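Local atomic coordinates of dipeptide Epimerase (Enterococcus faecalis V583, PDB entry 3JVA), a protein that belongs to the mandelate racemase/muconate lactonizing enzyme family, with an N-terminal domain set against a TIM-barrel-like domain that binds a magnesium ion. Residues 119-125 with 306-312; 127-131 with 339-345; 296-301 with 319-325. All coordinates share one frame; numbering follows the deposited sequence.

Contact 1. Residues 119-125 with 306-312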
ATOM      1  N   TYR B 119       9.608  19.701  38.276  1.00 20.46           N
ATOM      2  CA  TYR B 119       8.435  18.948  37.841  1.00 22.58           C
ATOM      3  C   TYR B 119       7.192  19.812  37.648  1.00 22.58           C
ATOM      4  O   TYR B 119       6.293  19.443  36.898  1.00 22.76           O
ATOM      5  CB  TYR B 119       8.141  17.791  38.808  1.00 23.01           C
ATOM      6  CG  TYR B 119       7.666  18.201  40.183  1.00 23.46           C
ATOM      7  CD1 TYR B 119       6.353  18.611  40.395  1.00 24.54           C
ATOM      8  CD2 TYR B 119       8.532  18.173  41.272  1.00 23.97           C
ATOM      9  CE1 TYR B 119       5.910  18.983  41.667  1.00 28.05           C
ATOM     10  CE2 TYR B 119       8.101  18.544  42.545  1.00 28.11           C
ATOM     11  CZ  TYR B 119       6.790  18.948  42.733  1.00 28.73           C
ATOM     12  OH  TYR B 119       6.359  19.317  43.988  1.00 33.14           O
ATOM     13  N   GLN B 120       7.143  20.965  38.309  1.00 23.52           N
ATOM     14  CA  GLN B 120       5.992  21.853  38.174  1.00 23.96           C
ATOM     15  C   GLN B 120       6.013  22.571  36.830  1.00 25.02           C
ATOM     16  O   GLN B 120       4.975  22.999  36.331  1.00 25.29           O
ATOM     17  CB  GLN B 120       5.966  22.877  39.316  1.00 24.38           C
ATOM     18  CG  GLN B 120       5.742  22.249  40.688  1.00 25.61           C
ATOM     19  CD  GLN B 120       4.330  21.719  40.875  1.00 26.13           C
ATOM     20  OE1 GLN B 120       3.673  21.308  39.919  1.00 25.56           O
ATOM     21  NE2 GLN B 120       3.864  21.713  42.119  1.00 26.59           N
ATOM     22  N   LEU B 121       7.197  22.700  36.240  1.00 25.26           N
ATOM     23  CA  LEU B 121       7.317  23.360  34.941  1.00 24.92           C
ATOM     24  C   LEU B 121       7.193  22.367  33.793  1.00 23.98           C
ATOM     25  O   LEU B 121       7.089  22.769  32.635  1.00 25.64           O
ATOM     26  CB  LEU B 121       8.669  24.067  34.817  1.00 25.04           C
ATOM     27  CG  LEU B 121       8.960  25.254  35.732  1.00 27.46           C
ATOM     28  CD1 LEU B 121      10.365  25.772  35.455  1.00 26.90           C
ATOM     29  CD2 LEU B 121       7.927  26.343  35.498  1.00 27.79           C
ATOM     30  N   LEU B 122       7.197  21.074  34.110  1.00 22.46           N
ATOM     31  CA  LEU B 122       7.140  20.044  33.081  1.00 21.28           C
ATOM     32  C   LEU B 122       5.841  19.242  32.967  1.00 21.85           C
ATOM     33  O   LEU B 122       5.816  18.219  32.285  1.00 22.37           O
ATOM     34  CB  LEU B 122       8.313  19.070  33.277  1.00 20.21           C
ATOM     35  CG  LEU B 122       9.711  19.704  33.321  1.00 20.67           C
ATOM     36  CD1 LEU B 122      10.763  18.633  33.600  1.00 20.93           C
ATOM     37  CD2 LEU B 122      10.003  20.403  31.991  1.00 18.96           C
ATOM     38  N   GLY B 123       4.773  19.689  33.625  1.00 22.18           N
ATOM     39  CA  GLY B 123       3.517  18.957  33.545  1.00 21.92           C
ATOM     40  C   GLY B 123       2.791  18.848  34.875  1.00 22.28           C
ATOM     41  O   GLY B 123       1.563  18.761  34.912  1.00 21.69           O
ATOM     42  N   GLY B 124       3.561  18.831  35.958  1.00 21.18           N
ATOM     43  CA  GLY B 124       3.012  18.765  37.309  1.00 20.68           C
ATOM     44  C   GLY B 124       2.107  17.608  37.699  1.00 21.34           C
ATOM     45  O   GLY B 124       1.414  17.688  38.714  1.00 21.65           O
ATOM     46  N   TYR B 125       2.115  16.522  36.935  1.00 22.73           N
ATOM     47  CA  TYR B 125       1.241  15.388  37.244  1.00 22.94           C
ATOM     48  C   TYR B 125       1.470  14.787  38.632  1.00 24.85           C
ATOM     49  O   TYR B 125       0.512  14.433  39.328  1.00 24.93           O
ATOM     50  CB  TYR B 125       1.396  14.297  36.186  1.00 21.44           C
ATOM     51  CG  TYR B 125       0.247  13.311  36.158  1.00 20.76           C
ATOM     52  CD1 TYR B 125      -1.041  13.725  35.825  1.00 20.41           C
ATOM     53  CD2 TYR B 125       0.452  11.960  36.438  1.00 24.14           C
ATOM     54  CE1 TYR B 125      -2.103  12.816  35.769  1.00 20.81           C
ATOM     55  CE2 TYR B 125      -0.602  11.044  36.383  1.00 23.56           C
ATOM     56  CZ  TYR B 125      -1.874  11.481  36.049  1.00 22.56           C
ATOM     57  OH  TYR B 125      -2.919  10.584  35.997  1.00 24.05           O
ATOM     58  N   HIS B 306      12.305  14.336  37.608  1.00 19.38           N
ATOM     59  CA  HIS B 306      11.356  15.447  37.573  1.00 19.06           C
ATOM     60  C   HIS B 306      10.474  15.318  36.334  1.00 18.47           C
ATOM     61  O   HIS B 306       9.268  15.529  36.396  1.00 20.32           O
ATOM     62  CB  HIS B 306      12.103  16.788  37.558  1.00 18.61           C
ATOM     63  CG  HIS B 306      12.530  17.250  38.918  1.00 19.77           C
ATOM     64  ND1 HIS B 306      11.778  18.121  39.676  1.00 18.54           N
ATOM     65  CD2 HIS B 306      13.599  16.915  39.679  1.00 20.40           C
ATOM     66  CE1 HIS B 306      12.365  18.303  40.845  1.00 20.74           C
ATOM     67  NE2 HIS B 306      13.472  17.582  40.873  1.00 21.76           N
ATOM     68  N   LEU B 307      11.083  14.968  35.206  1.00 18.29           N
ATOM     69  CA  LEU B 307      10.334  14.797  33.967  1.00 18.23           C
ATOM     70  C   LEU B 307       9.340  13.639  34.082  1.00 19.02           C
ATOM     71  O   LEU B 307       8.174  13.768  33.700  1.00 18.84           O
ATOM     72  CB  LEU B 307      11.287  14.518  32.806  1.00 19.40           C
ATOM     73  CG  LEU B 307      10.585  14.235  31.470  1.00 19.74           C
ATOM     74  CD1 LEU B 307       9.712  15.428  31.068  1.00 20.46           C
ATOM     75  CD2 LEU B 307      11.622  13.944  30.405  1.00 19.46           C
ATOM     76  N   ALA B 308       9.812  12.510  34.602  1.00 18.38           N
ATOM     77  CA  ALA B 308       8.970  11.326  34.752  1.00 19.64           C
ATOM     78  C   ALA B 308       7.790  11.625  35.669  1.00 20.70           C
ATOM     79  O   ALA B 308       6.646  11.300  35.353  1.00 20.58           O
ATOM     80  CB  ALA B 308       9.792  10.170  35.311  1.00 20.98           C
ATOM     81  N   ALA B 309       8.067  12.257  36.802  1.00 18.91           N
ATOM     82  CA  ALA B 309       7.002  12.585  37.738  1.00 20.30           C
ATOM     83  C   ALA B 309       6.000  13.564  37.129  1.00 19.86           C
ATOM     84  O   ALA B 309       4.800  13.469  37.377  1.00 21.33           O
ATOM     85  CB  ALA B 309       7.596  13.176  39.015  1.00 20.66           C
ATOM     86  N   ALA B 310       6.498  14.499  36.324  1.00 19.47           N
ATOM     87  CA  ALA B 310       5.647  15.520  35.718  1.00 18.78           C
ATOM     88  C   ALA B 310       4.729  15.071  34.588  1.00 18.42           C
ATOM     89  O   ALA B 310       3.641  15.622  34.424  1.00 17.86           O
ATOM     90  CB  ALA B 310       6.510  16.680  35.230  1.00 18.72           C
ATOM     91  N   GLN B 311       5.162  14.079  33.812  1.00 17.92           N
ATOM     92  CA  GLN B 311       4.389  13.603  32.661  1.00 16.81           C
ATOM     93  C   GLN B 311       3.613  12.308  32.891  1.00 18.32           C
ATOM     94  O   GLN B 311       4.192  11.275  33.198  1.00 19.62           O
ATOM     95  CB  GLN B 311       5.328  13.426  31.468  1.00 19.11           C
ATOM     96  CG  GLN B 311       5.927  14.734  30.942  1.00 20.53           C
ATOM     97  CD  GLN B 311       4.932  15.542  30.138  1.00 23.04           C
ATOM     98  OE1 GLN B 311       4.438  16.581  30.585  1.00 27.33           O
ATOM     99  NE2 GLN B 311       4.622  15.063  28.941  1.00 20.76           N
ATOM    100  N   LYS B 312       2.296  12.372  32.722  1.00 20.39           N
ATOM    101  CA  LYS B 312       1.437  11.206  32.912  1.00 21.59           C
ATOM    102  C   LYS B 312       1.821  10.005  32.048  1.00 22.09           C
ATOM    103  O   LYS B 312       1.806   8.863  32.517  1.00 21.26           O
ATOM    104  CB  LYS B 312      -0.016  11.587  32.622  1.00 23.74           C
ATOM    105  CG  LYS B 312      -0.976  10.409  32.562  1.00 28.07           C
ATOM    106  CD  LYS B 312      -2.385  10.877  32.220  1.00 31.41           C
ATOM    107  CE  LYS B 312      -3.323   9.699  32.013  1.00 34.32           C
ATOM    108  NZ  LYS B 312      -3.387   8.839  33.222  1.00 39.20           N
TER
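Y119 and A310 meet where, in the enolase-like fold, helix 118-121 and the turn that leads into the first barrel strand, 128-134, rest on the last turn of barrel helix 298-310. The backbone N of Y119 donates to ND1 of H306 at 3.0 Å; the bond is bent (136° at the hydrogen), but the donor lies in the imidazole plane. With CG of Y119 held between its backbone N and carbonyl carbon (chi1 68°), the ring edge comes to the same nitrogen, and the two rings meet rim to rim, neither covering the other's face.

The methyl of A310 is packed closely, with Y119 O at 3.2 Å from its CB and CB of L122 at 3.6 Å. Further along L122, CD1 lies alongside the helix backbone at CA of L307, 3.9 Å away, and Y107 and I271 also pack on this leucine. Beyond it the chain turns through G123, whose backbone angles call for glycine, and A310 O accepts the backbone N of Y125 at 3.1 Å.

At the oligomer interface, OE2 of E86 of the second subunit is hydrogen-bonded to the hydroxyl of Y125 and salt-bridged to NZ of K312. Within the chain these two residues also pack on each other: K312, just past the helix end, lays its aliphatic chain over the ring of Y125. In the CH-pi contact of the pair, CB of K312 sits 3.7 Å from the ring centroid, almost exactly on the normal.

Contact 2. Residues 127-131 with 339-345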
ATOM      1  N   ASN B 127       4.659  14.560  42.139  1.00 26.27           N
ATOM      2  CA  ASN B 127       5.884  15.107  42.715  1.00 26.28           C
ATOM      3  C   ASN B 127       6.821  13.992  43.170  1.00 27.57           C
ATOM      4  O   ASN B 127       7.745  14.220  43.947  1.00 27.08           O
ATOM      5  CB  ASN B 127       5.557  16.019  43.899  1.00 28.14           C
ATOM      6  CG  ASN B 127       4.929  15.271  45.057  1.00 30.22           C
ATOM      7  OD1 ASN B 127       4.625  14.085  44.954  1.00 26.94           O
ATOM      8  ND2 ASN B 127       4.725  15.967  46.167  1.00 32.93           N
ATOM      9  N   GLN B 128       6.574  12.785  42.682  1.00 25.97           N
ATOM     10  CA  GLN B 128       7.401  11.640  43.038  1.00 26.33           C
ATOM     11  C   GLN B 128       7.284  10.589  41.944  1.00 25.42           C
ATOM     12  O   GLN B 128       6.377  10.651  41.111  1.00 26.59           O
ATOM     13  CB  GLN B 128       6.934  11.051  44.372  1.00 25.48           C
ATOM     14  CG  GLN B 128       5.543  10.429  44.309  1.00 28.25           C
ATOM     15  CD  GLN B 128       5.026   9.996  45.672  1.00 30.03           C
ATOM     16  OE1 GLN B 128       4.073   9.229  45.767  1.00 33.22           O
ATOM     17  NE2 GLN B 128       5.646  10.501  46.733  1.00 30.50           N
ATOM     18  N   VAL B 129       8.196   9.625  41.945  1.00 24.88           N
ATOM     19  CA  VAL B 129       8.160   8.568  40.945  1.00 25.14           C
ATOM     20  C   VAL B 129       8.825   7.297  41.464  1.00 25.18           C
ATOM     21  O   VAL B 129       9.819   7.349  42.180  1.00 25.78           O
ATOM     22  CB  VAL B 129       8.835   9.035  39.628  1.00 27.58           C
ATOM     23  CG1 VAL B 129      10.291   9.377  39.873  1.00 26.59           C
ATOM     24  CG2 VAL B 129       8.692   7.963  38.556  1.00 27.49           C
ATOM     25  N   ILE B 130       8.241   6.155  41.118  1.00 23.72           N
ATOM     26  CA  ILE B 130       8.756   4.856  41.528  1.00 23.52           C
ATOM     27  C   ILE B 130       9.724   4.312  40.490  1.00 21.61           C
ATOM     28  O   ILE B 130       9.401   4.243  39.308  1.00 22.67           O
ATOM     29  CB  ILE B 130       7.613   3.832  41.691  1.00 24.60           C
ATOM     30  CG1 ILE B 130       6.667   4.284  42.806  1.00 27.58           C
ATOM     31  CG2 ILE B 130       8.191   2.449  41.990  1.00 26.47           C
ATOM     32  CD1 ILE B 130       5.393   3.466  42.897  1.00 28.36           C
ATOM     33  N   THR B 131      10.913   3.926  40.927  1.00 20.29           N
ATOM     34  CA  THR B 131      11.882   3.370  40.002  1.00 20.89           C
ATOM     35  C   THR B 131      12.149   1.907  40.293  1.00 22.47           C
ATOM     36  O   THR B 131      11.941   1.433  41.414  1.00 21.41           O
ATOM     37  CB  THR B 131      13.238   4.106  40.061  1.00 21.46           C
ATOM     38  OG1 THR B 131      14.158   3.461  39.172  1.00 21.43           O
ATOM     39  CG2 THR B 131      13.816   4.074  41.478  1.00 19.55           C
ATOM     40  N   LYS B 339      16.252   3.285  47.234  1.00 29.84           N
ATOM     41  CA  LYS B 339      14.837   3.336  47.595  1.00 29.69           C
ATOM     42  C   LYS B 339      14.047   3.384  46.291  1.00 29.78           C
ATOM     43  O   LYS B 339      14.477   4.018  45.326  1.00 29.88           O
ATOM     44  CB  LYS B 339      14.540   4.602  48.412  1.00 31.48           C
ATOM     45  CG  LYS B 339      14.988   5.899  47.727  1.00 33.99           C
ATOM     46  CD  LYS B 339      14.370   7.156  48.347  1.00 37.00           C
ATOM     47  CE  LYS B 339      14.688   8.406  47.506  1.00 32.70           C
ATOM     48  NZ  LYS B 339      13.829   9.593  47.841  1.00 35.04           N
ATOM     49  N   PRO B 340      12.885   2.719  46.240  1.00 27.82           N
ATOM     50  CA  PRO B 340      12.097   2.744  45.002  1.00 27.12           C
ATOM     51  C   PRO B 340      11.359   4.058  44.764  1.00 27.27           C
ATOM     52  O   PRO B 340      11.158   4.461  43.617  1.00 27.53           O
ATOM     53  CB  PRO B 340      11.140   1.566  45.179  1.00 26.42           C
ATOM     54  CG  PRO B 340      10.912   1.557  46.673  1.00 25.11           C
ATOM     55  CD  PRO B 340      12.317   1.761  47.208  1.00 28.21           C
ATOM     56  N   LEU B 341      10.960   4.729  45.841  1.00 26.07           N
ATOM     57  CA  LEU B 341      10.232   5.979  45.712  1.00 26.87           C
ATOM     58  C   LEU B 341      11.128   7.212  45.738  1.00 26.55           C
ATOM     59  O   LEU B 341      11.754   7.527  46.752  1.00 27.27           O
ATOM     60  CB  LEU B 341       9.171   6.095  46.811  1.00 29.08           C
ATOM     61  CG  LEU B 341       8.285   7.341  46.725  1.00 30.35           C
ATOM     62  CD1 LEU B 341       7.455   7.299  45.451  1.00 30.42           C
ATOM     63  CD2 LEU B 341       7.382   7.411  47.945  1.00 33.65           C
ATOM     64  N   LEU B 342      11.186   7.908  44.609  1.00 24.57           N
ATOM     65  CA  LEU B 342      11.987   9.114  44.511  1.00 23.77           C
ATOM     66  C   LEU B 342      11.050  10.298  44.733  1.00 25.08           C
ATOM     67  O   LEU B 342      10.254  10.651  43.857  1.00 25.36           O
ATOM     68  CB  LEU B 342      12.645   9.192  43.126  1.00 24.07           C
ATOM     69  CG  LEU B 342      13.342   7.907  42.655  1.00 22.37           C
ATOM     70  CD1 LEU B 342      13.949   8.126  41.271  1.00 23.57           C
ATOM     71  CD2 LEU B 342      14.421   7.493  43.650  1.00 22.94           C
ATOM     72  N   GLU B 343      11.116  10.883  45.927  1.00 23.49           N
ATOM     73  CA  GLU B 343      10.274  12.026  46.262  1.00 26.05           C
ATOM     74  C   GLU B 343      11.098  13.265  45.944  1.00 26.68           C
ATOM     75  O   GLU B 343      12.196  13.436  46.474  1.00 27.25           O
ATOM     76  CB  GLU B 343       9.898  11.980  47.743  1.00 25.92           C
ATOM     77  CG  GLU B 343       9.271  10.658  48.151  1.00 28.13           C
ATOM     78  CD  GLU B 343       8.774  10.659  49.584  1.00 31.35           C
ATOM     79  OE1 GLU B 343       7.793  11.377  49.877  1.00 33.05           O
ATOM     80  OE2 GLU B 343       9.368   9.945  50.414  1.00 33.74           O
ATOM     81  N   LEU B 344      10.561  14.129  45.089  1.00 29.00           N
ATOM     82  CA  LEU B 344      11.290  15.311  44.638  1.00 31.67           C
ATOM     83  C   LEU B 344      11.385  16.549  45.531  1.00 33.95           C
ATOM     84  O   LEU B 344      12.317  17.345  45.384  1.00 36.75           O
ATOM     85  CB  LEU B 344      10.776  15.690  43.246  1.00 30.19           C
ATOM     86  CG  LEU B 344      10.909  14.492  42.292  1.00 31.34           C
ATOM     87  CD1 LEU B 344      10.337  14.824  40.932  1.00 31.62           C
ATOM     88  CD2 LEU B 344      12.376  14.103  42.182  1.00 29.40           C
ATOM     89  N   GLY B 345      10.445  16.728  46.449  1.00 35.50           N
ATOM     90  CA  GLY B 345      10.520  17.882  47.329  1.00 34.56           C
ATOM     91  C   GLY B 345      10.141  19.206  46.692  1.00 34.04           C
ATOM     92  O   GLY B 345       9.785  19.264  45.513  1.00 34.40           O
TER
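Strands 128-130 and 341-343 run antiparallel (166°) with their axes 4.6 Å apart, V129 and L342 forming the hydrogen-bonded pair between two non-hydrogen-bonded pairs, Q128 with E343 and I130 with L341. V129 N reaches L342 O at 3.0 Å, and L342 N returns a shorter bond to V129 O at 2.8 Å. The ladder continues past both strand ends: L344 N donates to N127 O (3.0 Å), and T131 N to P340 O (2.8 Å). P340, which has no N-H to offer, thus still joins the ladder through its carbonyl, which also receives a CA-H...O contact from I130.

On the face carrying Q128, I130 and L341, the side chain of Q128 stretches out beyond CG and slants across the isopropyl group of L341, whose CD1 comes within 3.6 Å of CD of the amide. The same methyl meets CG1 of I130 at 4.1 Å, so L341 spans two residues of the facing strand. On the other face V129 and L342 lie side by side and point the same way. The methyl of T131 joins them, CG2 standing 4.0 Å from CG of L342, while its hydroxyl, anti to the backbone N (chi1 177°), turns to the backbone N of L319.

Strand 341-343 therefore borders the first barrel strand, 128-134, which has strand 157-161 as its parallel neighbour; helix 298-310 packs on the V129 and L342 face, where A308 meets V129, and L344 rests against A305, H306 and A309 of the same helix.

Contact 3. Residues 296-301 with 319-325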
ATOM      1  N   GLU B 296      26.043   8.059  34.029  1.00 21.55           N
ATOM      2  CA  GLU B 296      25.495   9.337  34.461  1.00 21.30           C
ATOM      3  C   GLU B 296      25.276   9.234  35.963  1.00 20.17           C
ATOM      4  O   GLU B 296      25.333   8.140  36.537  1.00 20.03           O
ATOM      5  CB  GLU B 296      24.206   9.723  33.723  1.00 22.62           C
ATOM      6  CG  GLU B 296      23.006   8.833  33.884  1.00 22.28           C
ATOM      7  CD  GLU B 296      21.841   9.373  33.072  1.00 24.57           C
ATOM      8  OE1 GLU B 296      21.335  10.466  33.411  1.00 23.80           O
ATOM      9  OE2 GLU B 296      21.449   8.721  32.084  1.00 24.53           O
ATOM     10  N   THR B 297      25.027  10.364  36.605  1.00 19.38           N
ATOM     11  CA  THR B 297      24.890  10.358  38.046  1.00 17.06           C
ATOM     12  C   THR B 297      23.731  11.192  38.576  1.00 19.19           C
ATOM     13  O   THR B 297      22.688  11.301  37.938  1.00 19.57           O
ATOM     14  CB  THR B 297      26.225  10.814  38.684  1.00 18.61           C
ATOM     15  OG1 THR B 297      26.559  12.132  38.223  1.00 21.37           O
ATOM     16  CG2 THR B 297      27.353   9.869  38.263  1.00 18.40           C
ATOM     17  N   THR B 298      23.928  11.781  39.749  1.00 18.69           N
ATOM     18  CA  THR B 298      22.890  12.560  40.408  1.00 19.72           C
ATOM     19  C   THR B 298      22.127  13.576  39.561  1.00 21.08           C
ATOM     20  O   THR B 298      20.896  13.584  39.559  1.00 21.73           O
ATOM     21  CB  THR B 298      23.468  13.275  41.640  1.00 21.02           C
ATOM     22  OG1 THR B 298      24.145  12.314  42.462  1.00 21.35           O
ATOM     23  CG2 THR B 298      22.357  13.933  42.440  1.00 21.84           C
ATOM     24  N   ILE B 299      22.841  14.436  38.847  1.00 20.18           N
ATOM     25  CA  ILE B 299      22.165  15.447  38.038  1.00 20.39           C
ATOM     26  C   ILE B 299      21.288  14.836  36.940  1.00 19.38           C
ATOM     27  O   ILE B 299      20.114  15.187  36.803  1.00 17.84           O
ATOM     28  CB  ILE B 299      23.178  16.404  37.406  1.00 20.60           C
ATOM     29  CG1 ILE B 299      23.965  17.118  38.512  1.00 22.86           C
ATOM     30  CG2 ILE B 299      22.451  17.418  36.525  1.00 20.14           C
ATOM     31  CD1 ILE B 299      25.159  17.914  38.013  1.00 22.75           C
ATOM     32  N   GLY B 300      21.856  13.926  36.160  1.00 19.98           N
ATOM     33  CA  GLY B 300      21.087  13.297  35.102  1.00 20.70           C
ATOM     34  C   GLY B 300      19.867  12.566  35.634  1.00 20.26           C
ATOM     35  O   GLY B 300      18.774  12.654  35.066  1.00 18.56           O
ATOM     36  N   ILE B 301      20.046  11.843  36.734  1.00 20.47           N
ATOM     37  CA  ILE B 301      18.950  11.093  37.323  1.00 19.70           C
ATOM     38  C   ILE B 301      17.856  12.016  37.837  1.00 18.90           C
ATOM     39  O   ILE B 301      16.669  11.754  37.643  1.00 18.23           O
ATOM     40  CB  ILE B 301      19.440  10.206  38.494  1.00 19.59           C
ATOM     41  CG1 ILE B 301      20.277   9.042  37.951  1.00 19.45           C
ATOM     42  CG2 ILE B 301      18.253   9.710  39.302  1.00 20.83           C
ATOM     43  CD1 ILE B 301      19.488   8.070  37.059  1.00 21.39           C
ATOM     44  N   LEU B 319      15.549   4.514  36.833  1.00 20.97           N
ATOM     45  CA  LEU B 319      16.490   5.561  37.236  1.00 21.14           C
ATOM     46  C   LEU B 319      17.190   5.145  38.521  1.00 21.09           C
ATOM     47  O   LEU B 319      16.929   5.694  39.588  1.00 21.59           O
ATOM     48  CB  LEU B 319      15.719   6.867  37.452  1.00 19.76           C
ATOM     49  CG  LEU B 319      14.875   7.327  36.258  1.00 20.03           C
ATOM     50  CD1 LEU B 319      13.991   8.492  36.675  1.00 20.44           C
ATOM     51  CD2 LEU B 319      15.788   7.720  35.096  1.00 21.15           C
ATOM     52  N   ASP B 320      18.102   4.189  38.393  1.00 21.30           N
ATOM     53  CA  ASP B 320      18.814   3.627  39.535  1.00 21.11           C
ATOM     54  C   ASP B 320      20.308   3.926  39.606  1.00 22.66           C
ATOM     55  O   ASP B 320      21.007   3.370  40.451  1.00 20.88           O
ATOM     56  CB  ASP B 320      18.618   2.108  39.520  1.00 20.90           C
ATOM     57  CG  ASP B 320      19.178   1.461  38.261  1.00 25.91           C
ATOM     58  OD1 ASP B 320      19.460   2.184  37.274  1.00 24.33           O
ATOM     59  OD2 ASP B 320      19.328   0.223  38.248  1.00 25.89           O
ATOM     60  N   ALA B 321      20.804   4.804  38.741  1.00 21.51           N
ATOM     61  CA  ALA B 321      22.234   5.101  38.734  1.00 22.30           C
ATOM     62  C   ALA B 321      22.819   5.575  40.068  1.00 21.80           C
ATOM     63  O   ALA B 321      23.934   5.189  40.418  1.00 21.62           O
ATOM     64  CB  ALA B 321      22.552   6.116  37.636  1.00 20.24           C
ATOM     65  N   THR B 322      22.091   6.396  40.822  1.00 22.34           N
ATOM     66  CA  THR B 322      22.648   6.879  42.085  1.00 22.82           C
ATOM     67  C   THR B 322      22.868   5.768  43.101  1.00 24.62           C
ATOM     68  O   THR B 322      23.729   5.890  43.977  1.00 24.49           O
ATOM     69  CB  THR B 322      21.778   7.980  42.750  1.00 22.11           C
ATOM     70  OG1 THR B 322      20.529   7.429  43.187  1.00 22.09           O
ATOM     71  CG2 THR B 322      21.520   9.122  41.771  1.00 23.84           C
ATOM     72  N   PHE B 323      22.108   4.683  42.977  1.00 23.19           N
ATOM     73  CA  PHE B 323      22.229   3.566  43.913  1.00 24.77           C
ATOM     74  C   PHE B 323      23.542   2.805  43.775  1.00 24.97           C
ATOM     75  O   PHE B 323      23.940   2.081  44.689  1.00 26.40           O
ATOM     76  CB  PHE B 323      21.072   2.574  43.733  1.00 23.64           C
ATOM     77  CG  PHE B 323      19.712   3.211  43.713  1.00 23.60           C
ATOM     78  CD1 PHE B 323      19.460   4.389  44.403  1.00 24.54           C
ATOM     79  CD2 PHE B 323      18.670   2.606  43.017  1.00 25.48           C
ATOM     80  CE1 PHE B 323      18.187   4.960  44.401  1.00 26.90           C
ATOM     81  CE2 PHE B 323      17.394   3.166  43.009  1.00 25.81           C
ATOM     82  CZ  PHE B 323      17.152   4.341  43.700  1.00 26.80           C
ATOM     83  N   GLY B 324      24.208   2.957  42.633  1.00 22.63           N
ATOM     84  CA  GLY B 324      25.463   2.259  42.421  1.00 23.50           C
ATOM     85  C   GLY B 324      26.706   3.125  42.506  1.00 22.01           C
ATOM     86  O   GLY B 324      27.792   2.687  42.119  1.00 24.97           O
ATOM     87  N   LEU B 325      26.558   4.347  43.010  1.00 21.32           N
ATOM     88  CA  LEU B 325      27.686   5.272  43.132  1.00 22.13           C
ATOM     89  C   LEU B 325      28.344   5.173  44.511  1.00 22.86           C
ATOM     90  O   LEU B 325      27.654   5.080  45.524  1.00 24.04           O
ATOM     91  CB  LEU B 325      27.204   6.710  42.913  1.00 21.40           C
ATOM     92  CG  LEU B 325      26.508   7.045  41.588  1.00 21.23           C
ATOM     93  CD1 LEU B 325      26.129   8.518  41.579  1.00 22.51           C
ATOM     94  CD2 LEU B 325      27.429   6.722  40.418  1.00 21.06           C
TER
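I301 is the tightly packed end of this contact. Its chain leaves the helix with CG1 anti to the carbonyl carbon (chi1 -71°) and bends again at chi2, which brings CD1 against both L319 and A321: it lies 3.7 Å from CB of A321 and 3.9 Å from CA of L319. The methyl of T322 closes in from the next position, CG2 at 4.0 Å from CG1 of I301 and 3.9 Å from CA of T298, covering the first turn of helix 298-310. CB of A321 also meets the carbonyl O of E296, at 3.6 Å. No hydrogen bond crosses between the segments; they meet by van der Waals packing, mostly of apolar groups.

The two segments belong to consecutive elements of the barrel: helix 298-310 connects the parallel strands 287-290 and 314-317, and residues 319-325 form the loop with a 3-10 turn that follows the second of them. The N-terminal domain covers the start of the helix. T297 occupies the N-cap position but makes no capping bond with its side chain; its hydroxyl goes instead to E47 of strand 43-48, whose other carboxylate oxygen takes the backbone N of G300. The methyl of T297 meets L325, CG2 lying 3.8 Å from CD1 of the leucine, and the two side chains cross at about a right angle.

The outer side of the 3-10 turn is looser. A321 and D320 are partly exposed, and the CB of D320 is directed away from the helix, its OD2 bonding to the backbone N of T134.

All three contacts fall on the barrel domain and its junction with the N-terminal domain. Along the chain the first segments of contacts 1 and 2 come early, at helix 118-121 and strand 128-134; contact 3 follows, its first segment beginning the same helix 298-310 that contact 1 meets at its far end, and residues 339-345 come last. The centres of contacts 1 and 2 are about 12 Å apart, those of 2 and 3 about 13 Å, and those of 1 and 3 about 19 Å. Contact 2 touches both others, so the first barrel strand and its antiparallel partner lie between the C-terminal end of helix 298-310 and the loop after strand 314-317.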